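Local coordinates for protein Pcdhgb2 (Mus musculus, PDB 5SZR) that probably serves as a calcium-dependent cell-adhesion protein of neurons, seen here as a rod of four successive extracellular cadherin domains, at residues 368-379 with 382-393. Numbering follows the deposited sequence.
Sequences SYHVLQASDPGL and LGLRTGEVRTAR
Tyr369 CG stands beside its own backbone N, anti to the carbonyl carbon (chi1 -62°), and this lays the ring against the turn at Gly387. Arg393 leaves its backbone with CG between N and the carbonyl carbon (chi1 71°), then runs extended to NE and brings its guanidinium to Asp376. Gly387 CA sits over one face of the Tyr369 ring, 3.7 Å from the centroid, a CH-pi contact. A side chain at Gly387 would strike that ring, and its positive phi also suits glycine. Leu384 O lies at the ring edge and takes a 2.7 Å hydrogen bond from Tyr369 N. One water bridges Tyr369 O and Leu382 O; a second joins Tyr369 OH to Thr386 O. Leu382 CD2 packs 3.7 Å from Val371 CG2.

The second half of the contact is polar. Arg393 NH1 meets Asp376 OD2 on its syn side in a salt bridge, with the two planes 74° apart. Leu379 CD1 covers one guanidinium face, over its centre, at 3.9 Å from Arg393 CZ. NH1 also pairs with Asp399, so one cation serves two close carboxylates. A leucine at Arg393 would probably leave Asp376 and Asp399 facing each other without the shared positive charge. Next to it, Ala392 N gives a nearly straight 2.7 Å bond to Leu379 O.

The contact lies in the cadherin domain nearest the C-terminus of this fragment. It links the two sheets of the beta-sandwich: 368-374 is an edge strand paired with 402-410, while 388-391 lies between 350-357 and 380-382 in the other sheet. Tyr369 points into the interior, touching Val409 of one sheet and Val354 of the other, and Leu379 reaches Phe427 of strand 418-428.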
loop_
_atom_site.group_PDB
_atom_site.type_symbol
_atom_site.label_atom_id
_atom_site.label_comp_id
_atom_site.label_asym_id
_atom_site.label_seq_id
_atom_site.Cartn_x
_atom_site.Cartn_y
_atom_site.Cartn_z
ATOM N N SER A 368 30.528 31.165 -38.834
ATOM C CA SER A 368 30.798 32.585 -38.960
ATOM C C SER A 368 32.226 32.749 -39.453
ATOM O O SER A 368 33.111 31.977 -39.068
ATOM C CB SER A 368 30.609 33.322 -37.635
ATOM O OG SER A 368 31.720 33.107 -36.784
ATOM N N TYR A 369 32.443 33.758 -40.293
ATOM C CA TYR A 369 33.682 33.936 -41.037
ATOM C C TYR A 369 34.389 35.197 -40.561
ATOM O O TYR A 369 33.768 36.258 -40.459
ATOM C CB TYR A 369 33.386 34.013 -42.535
ATOM C CG TYR A 369 32.755 32.749 -43.079
ATOM C CD1 TYR A 369 33.528 31.786 -43.716
ATOM C CD2 TYR A 369 31.388 32.513 -42.948
ATOM C CE1 TYR A 369 32.963 30.628 -44.211
ATOM C CE2 TYR A 369 30.808 31.349 -43.437
ATOM C CZ TYR A 369 31.602 30.410 -44.064
ATOM O OH TYR A 369 31.037 29.255 -44.557
ATOM N N HIS A 370 35.685 35.082 -40.276
ATOM C CA HIS A 370 36.445 36.171 -39.680
ATOM C C HIS A 370 37.777 36.349 -40.392
ATOM O O HIS A 370 38.401 35.370 -40.816
ATOM C CB HIS A 370 36.694 35.918 -38.193
ATOM C CG HIS A 370 35.451 35.622 -37.415
ATOM N ND1 HIS A 370 34.762 36.589 -36.717
ATOM C CD2 HIS A 370 34.773 34.465 -37.227
ATOM C CE1 HIS A 370 33.714 36.040 -36.129
ATOM N NE2 HIS A 370 33.697 34.753 -36.424
ATOM N N VAL A 371 38.205 37.604 -40.518
ATOM C CA VAL A 371 39.536 37.937 -41.015
ATOM C C VAL A 371 40.494 37.939 -39.833
ATOM O O VAL A 371 40.330 38.727 -38.896
ATOM C CB VAL A 371 39.547 39.298 -41.728
ATOM C CG1 VAL A 371 40.989 39.728 -42.038
ATOM C CG2 VAL A 371 38.728 39.242 -43.007
ATOM N N LEU A 372 41.496 37.063 -39.870
ATOM C CA LEU A 372 42.508 37.086 -38.822
ATOM C C LEU A 372 43.651 38.036 -39.163
ATOM O O LEU A 372 44.123 38.778 -38.292
ATOM C CB LEU A 372 43.052 35.675 -38.576
ATOM C CG LEU A 372 42.019 34.575 -38.302
ATOM C CD1 LEU A 372 42.720 33.237 -38.088
ATOM C CD2 LEU A 372 41.121 34.917 -37.104
ATOM N N GLN A 373 44.098 38.033 -40.419
ATOM C CA GLN A 373 45.174 38.899 -40.873
ATOM C C GLN A 373 44.803 39.471 -42.229
ATOM O O GLN A 373 44.184 38.787 -43.050
ATOM C CB GLN A 373 46.503 38.143 -40.969
ATOM C CG GLN A 373 47.017 37.613 -39.646
ATOM C CD GLN A 373 48.175 36.650 -39.813
ATOM O OE1 GLN A 373 48.525 36.260 -40.929
ATOM N NE2 GLN A 373 48.777 36.256 -38.697
ATOM N N ALA A 374 45.179 40.728 -42.456
ATOM C CA ALA A 374 44.930 41.398 -43.723
ATOM C C ALA A 374 46.112 42.295 -44.047
ATOM O O ALA A 374 46.571 43.046 -43.180
ATOM C CB ALA A 374 43.640 42.223 -43.676
ATOM N N SER A 375 46.608 42.213 -45.286
ATOM C CA SER A 375 47.698 43.096 -45.690
ATOM C C SER A 375 47.248 44.547 -45.781
ATOM O O SER A 375 48.084 45.451 -45.703
ATOM C CB SER A 375 48.299 42.638 -47.024
ATOM O OG SER A 375 47.296 42.411 -47.997
ATOM N N ASP A 376 45.948 44.788 -45.936
ATOM C CA ASP A 376 45.396 46.141 -45.901
ATOM C C ASP A 376 43.986 46.037 -45.346
ATOM O O ASP A 376 43.033 45.758 -46.090
ATOM C CB ASP A 376 45.402 46.800 -47.277
ATOM C CG ASP A 376 45.044 48.271 -47.221
ATOM O OD1 ASP A 376 45.143 48.868 -46.129
ATOM O OD2 ASP A 376 44.670 48.834 -48.271
ATOM N N PRO A 377 43.809 46.242 -44.041
ATOM C CA PRO A 377 42.469 46.125 -43.454
ATOM C C PRO A 377 41.527 47.166 -44.038
ATOM O O PRO A 377 41.862 48.347 -44.143
ATOM C CB PRO A 377 42.715 46.357 -41.958
ATOM C CG PRO A 377 44.187 46.134 -41.762
ATOM C CD PRO A 377 44.826 46.578 -43.033
ATOM N N GLY A 378 40.335 46.713 -44.422
ATOM C CA GLY A 378 39.320 47.575 -44.977
ATOM C C GLY A 378 39.275 47.604 -46.489
ATOM O O GLY A 378 38.280 48.069 -47.055
ATOM N N LEU A 379 40.329 47.135 -47.158
ATOM C CA LEU A 379 40.263 46.992 -48.607
ATOM C C LEU A 379 39.251 45.925 -49.001
ATOM O O LEU A 379 38.449 46.125 -49.921
ATOM C CB LEU A 379 41.644 46.649 -49.166
ATOM C CG LEU A 379 41.688 46.512 -50.684
ATOM C CD1 LEU A 379 41.296 47.834 -51.323
ATOM C CD2 LEU A 379 43.067 46.072 -51.145
ATOM N N LEU A 382 34.574 40.721 -45.460
ATOM C CA LEU A 382 34.302 39.292 -45.348
ATOM C C LEU A 382 32.952 39.110 -44.665
ATOM O O LEU A 382 32.794 39.465 -43.492
ATOM C CB LEU A 382 35.413 38.581 -44.575
ATOM C CG LEU A 382 35.207 37.084 -44.338
ATOM C CD1 LEU A 382 35.090 36.343 -45.664
ATOM C CD2 LEU A 382 36.336 36.513 -43.497
ATOM N N GLY A 383 31.982 38.570 -45.399
ATOM C CA GLY A 383 30.646 38.364 -44.870
ATOM C C GLY A 383 30.631 37.473 -43.645
ATOM O O GLY A 383 31.035 36.308 -43.713
ATOM N N LEU A 384 30.174 38.028 -42.515
ATOM C CA LEU A 384 30.206 37.298 -41.252
ATOM C C LEU A 384 29.531 35.938 -41.371
ATOM O O LEU A 384 30.051 34.933 -40.874
ATOM C CB LEU A 384 29.540 38.124 -40.151
ATOM C CG LEU A 384 29.451 37.452 -38.779
ATOM C CD1 LEU A 384 30.834 37.049 -38.295
ATOM C CD2 LEU A 384 28.785 38.373 -37.778
ATOM N N ARG A 385 28.374 35.883 -42.031
ATOM C CA ARG A 385 27.657 34.629 -42.210
ATOM C C ARG A 385 27.746 34.072 -43.621
ATOM O O ARG A 385 27.461 32.888 -43.815
ATOM C CB ARG A 385 26.175 34.800 -41.842
ATOM C CG ARG A 385 25.936 35.223 -40.409
ATOM C CD ARG A 385 26.435 34.170 -39.434
ATOM N NE ARG A 385 26.053 34.474 -38.057
ATOM C CZ ARG A 385 26.390 33.727 -37.010
ATOM N NH1 ARG A 385 27.115 32.630 -37.185
ATOM N NH2 ARG A 385 25.996 34.070 -35.790
ATOM N N THR A 386 28.130 34.880 -44.604
ATOM C CA THR A 386 28.148 34.409 -45.984
ATOM C C THR A 386 29.515 33.894 -46.424
ATOM O O THR A 386 29.589 33.027 -47.303
ATOM C CB THR A 386 27.693 35.527 -46.927
ATOM O OG1 THR A 386 28.633 36.606 -46.877
ATOM C CG2 THR A 386 26.323 36.042 -46.511
ATOM N N GLY A 387 30.597 34.379 -45.826
ATOM C CA GLY A 387 31.903 34.001 -46.325
ATOM C C GLY A 387 32.217 34.567 -47.691
ATOM O O GLY A 387 33.100 34.051 -48.384
ATOM N N GLU A 388 31.495 35.605 -48.106
ATOM C CA GLU A 388 31.771 36.281 -49.364
ATOM C C GLU A 388 32.890 37.291 -49.162
ATOM O O GLU A 388 32.839 38.112 -48.240
ATOM C CB GLU A 388 30.511 36.978 -49.880
ATOM C CG GLU A 388 29.339 36.040 -50.117
ATOM C CD GLU A 388 28.044 36.780 -50.391
ATOM O OE1 GLU A 388 28.018 38.016 -50.212
ATOM O OE2 GLU A 388 27.054 36.126 -50.784
ATOM N N VAL A 389 33.905 37.218 -50.017
ATOM C CA VAL A 389 35.041 38.129 -49.982
ATOM C C VAL A 389 34.808 39.185 -51.052
ATOM O O VAL A 389 34.862 38.889 -52.251
ATOM C CB VAL A 389 36.364 37.386 -50.210
ATOM C CG1 VAL A 389 37.529 38.373 -50.296
ATOM C CG2 VAL A 389 36.589 36.354 -49.113
ATOM N N ARG A 390 34.543 40.417 -50.629
ATOM C CA ARG A 390 34.261 41.509 -51.546
ATOM C C ARG A 390 35.251 42.646 -51.335
ATOM O O ARG A 390 35.844 42.793 -50.262
ATOM C CB ARG A 390 32.825 42.021 -51.368
ATOM C CG ARG A 390 31.774 40.976 -51.715
ATOM C CD ARG A 390 30.364 41.371 -51.297
ATOM N NE ARG A 390 29.414 40.314 -51.633
ATOM C CZ ARG A 390 28.718 40.262 -52.765
ATOM N NH1 ARG A 390 28.855 41.216 -53.675
ATOM N NH2 ARG A 390 27.885 39.255 -52.989
ATOM N N THR A 391 35.442 43.446 -52.381
ATOM C CA THR A 391 36.132 44.715 -52.207
ATOM C C THR A 391 35.221 45.670 -51.449
ATOM O O THR A 391 34.011 45.711 -51.682
ATOM C CB THR A 391 36.525 45.324 -53.557
ATOM O OG1 THR A 391 35.347 45.637 -54.307
ATOM C CG2 THR A 391 37.391 44.356 -54.360
ATOM N N ALA A 392 35.804 46.429 -50.523
ATOM C CA ALA A 392 35.034 47.361 -49.716
ATOM C C ALA A 392 35.241 48.813 -50.116
ATOM O O ALA A 392 34.448 49.669 -49.705
ATOM C CB ALA A 392 35.372 47.192 -48.228
ATOM N N ARG A 393 36.275 49.111 -50.897
ATOM C CA ARG A 393 36.545 50.473 -51.327
ATOM C C ARG A 393 37.255 50.424 -52.673
ATOM O O ARG A 393 37.867 49.416 -53.039
ATOM C CB ARG A 393 37.394 51.230 -50.298
ATOM C CG ARG A 393 38.840 50.757 -50.221
ATOM C CD ARG A 393 39.697 51.717 -49.417
ATOM N NE ARG A 393 41.124 51.521 -49.670
ATOM C CZ ARG A 393 41.933 50.811 -48.890
ATOM N NH1 ARG A 393 43.217 50.690 -49.202
ATOM N NH2 ARG A 393 41.457 50.229 -47.794
HETATM O O HOH W 1 33.837 39.081 -40.953
HETATM O O HOH W 2 29.705 29.841 -47.418
#